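Local coordinates for protein 3-deoxy-d-manno-octulosonic-acid transferase (Acinetobacter baumannii, PDB 4BFC) that probably transfers Kdo from CMP-Kdo to a lipid A precursor during lipopolysaccharide assembly, this fragment being the C-terminal domain that binds the CMP-Kdo donor, at residues F84-V87 and F88-Q92. Residues are numbered along the deposited sequence; the frame is centred on the assembly and turned at random.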
loop_
_atom_site.group_PDB
_atom_site.type_symbol
_atom_site.label_atom_id
_atom_site.label_comp_id
_atom_site.label_asym_id
_atom_site.label_seq_id
_atom_site.Cartn_x
_atom_site.Cartn_y
_atom_site.Cartn_z
ATOM N N PHE A 84 6.127 12.038 -4.907
ATOM C CA PHE A 84 5.978 13.418 -5.409
ATOM C C PHE A 84 7.230 14.024 -6.008
ATOM O O PHE A 84 7.169 14.570 -7.085
ATOM C CB PHE A 84 5.438 14.297 -4.270
ATOM C CG PHE A 84 4.005 13.988 -3.846
ATOM C CD1 PHE A 84 3.103 13.156 -4.584
ATOM C CD2 PHE A 84 3.561 14.467 -2.609
ATOM C CE1 PHE A 84 1.782 12.973 -4.156
ATOM C CE2 PHE A 84 2.266 14.238 -2.168
ATOM C CZ PHE A 84 1.367 13.488 -2.917
ATOM N N ASP A 85 8.408 13.994 -5.337
ATOM C CA ASP A 85 9.613 14.568 -5.931
ATOM C C ASP A 85 10.041 13.828 -7.204
ATOM O O ASP A 85 10.537 14.478 -8.141
ATOM C CB ASP A 85 10.763 14.587 -4.880
ATOM C CG ASP A 85 10.556 15.646 -3.852
ATOM O OD1 ASP A 85 9.678 16.544 -4.027
ATOM O OD2 ASP A 85 11.288 15.599 -2.851
ATOM N N GLU A 86 9.828 12.521 -7.259
ATOM C CA GLU A 86 10.092 11.701 -8.472
ATOM C C GLU A 86 9.308 12.209 -9.668
ATOM O O GLU A 86 9.860 12.372 -10.760
ATOM C CB GLU A 86 9.816 10.201 -8.241
ATOM C CG GLU A 86 9.717 9.332 -9.501
ATOM C CD GLU A 86 11.056 9.121 -10.200
ATOM O OE1 GLU A 86 12.129 9.557 -9.656
ATOM O OE2 GLU A 86 11.050 8.550 -11.331
ATOM N N VAL A 87 8.024 12.443 -9.458
ATOM C CA VAL A 87 7.165 12.927 -10.531
ATOM C C VAL A 87 7.545 14.369 -10.929
ATOM O O VAL A 87 7.551 14.646 -12.122
ATOM C CB VAL A 87 5.717 12.753 -10.127
ATOM C CG1 VAL A 87 4.779 13.346 -11.198
ATOM C CG2 VAL A 87 5.387 11.272 -9.922
ATOM N N PHE A 88 7.909 15.251 -9.955
ATOM C CA PHE A 88 8.432 16.551 -10.315
ATOM C C PHE A 88 9.606 16.367 -11.299
ATOM O O PHE A 88 9.616 17.038 -12.371
ATOM C CB PHE A 88 8.811 17.377 -9.078
ATOM C CG PHE A 88 9.200 18.790 -9.451
ATOM C CD1 PHE A 88 8.227 19.670 -9.926
ATOM C CD2 PHE A 88 10.534 19.206 -9.347
ATOM C CE1 PHE A 88 8.555 20.976 -10.268
ATOM C CE2 PHE A 88 10.879 20.502 -9.700
ATOM C CZ PHE A 88 9.889 21.386 -10.176
ATOM N N GLU A 89 10.543 15.470 -10.997
ATOM C CA GLU A 89 11.666 15.215 -11.921
ATOM C C GLU A 89 11.265 14.738 -13.322
ATOM O O GLU A 89 11.890 15.122 -14.313
ATOM C CB GLU A 89 12.703 14.293 -11.342
ATOM C CG GLU A 89 13.392 14.839 -10.132
ATOM C CD GLU A 89 14.070 16.152 -10.426
ATOM O OE1 GLU A 89 14.875 16.220 -11.382
ATOM O OE2 GLU A 89 13.761 17.122 -9.708
ATOM N N ILE A 90 10.241 13.897 -13.401
ATOM C CA ILE A 90 9.660 13.440 -14.680
ATOM C C ILE A 90 9.196 14.643 -15.483
ATOM O O ILE A 90 9.492 14.751 -16.685
ATOM C CB ILE A 90 8.516 12.434 -14.440
ATOM C CG1 ILE A 90 9.068 11.130 -13.849
ATOM C CG2 ILE A 90 7.700 12.193 -15.713
ATOM C CD1 ILE A 90 7.981 10.152 -13.338
ATOM N N CYS A 91 8.473 15.554 -14.817
ATOM C CA CYS A 91 7.918 16.776 -15.461
ATOM C C CYS A 91 9.045 17.675 -15.955
ATOM O O CYS A 91 9.001 18.166 -17.090
ATOM C CB CYS A 91 7.062 17.526 -14.433
ATOM S SG CYS A 91 5.559 16.635 -14.009
ATOM N N GLN A 92 10.014 17.910 -15.064
ATOM C CA GLN A 92 11.196 18.726 -15.388
ATOM C C GLN A 92 11.971 18.225 -16.576
ATOM O O GLN A 92 12.385 19.050 -17.411
ATOM C CB GLN A 92 12.106 18.830 -14.183
ATOM C CG GLN A 92 11.549 19.737 -13.074
ATOM C CD GLN A 92 11.118 21.118 -13.518
ATOM O OE1 GLN A 92 9.968 21.347 -13.903
ATOM N NE2 GLN A 92 12.037 22.057 -13.446
HETATM O O HOH W 1 12.357 16.539 -7.342
#
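Glu86 extends CG opposite its backbone N (chi1 165°) and then bends at chi2, while Ile90, one turn later, swings CG1 opposite its own carbonyl carbon (chi1 -67°); their side chains meet at an oblique angle, with Glu86 OE2 4.0 Å from Ile90 CD1. Both belong to helix 84-93, an alpha-helix that follows strand 72-78 in the Rossmann-like parallel alpha/beta sheet of this CMP-Kdo-binding domain. Successive i to i+4 bonds establish the helical geometry: Phe88 N donates to Phe84 O at 3.0 Å, Glu89 N to Asp85 O, Ile90 N to Glu86 O and Cys91 N to Val87 O.

The inward face carries Val87 and Cys91. Val87 CG1 lies 4.4 Å from Cys91 SG, and Val87 CG2 is equally loosely placed against Ile90 CD1, so the apolar contact within the helix is slight. Much of the burial comes from other elements: Val87 also packs on Val76 and Leu115 of the sheet, and Cys91 on Leu59 of helix 54-68.

On another side, the carboxylate of Glu86 reaches the second subunit, where OE2 accepts a bond from Thr168 N and OE1 one from Ile169 N of that chain; Ile90 also packs on this Thr168. Asp85 instead pairs with Arg100, which makes a cation-pi contact with Phe88. Over one face of the Phe88 ring, Gln92 CG sits 3.5 Å above its plane, displaced toward the rim. Finally, a water donates to both Asp85 O, at 2.9 Å, and Glu89 OE2, at 2.8 Å, giving that carbonyl a second donor besides Glu89 N.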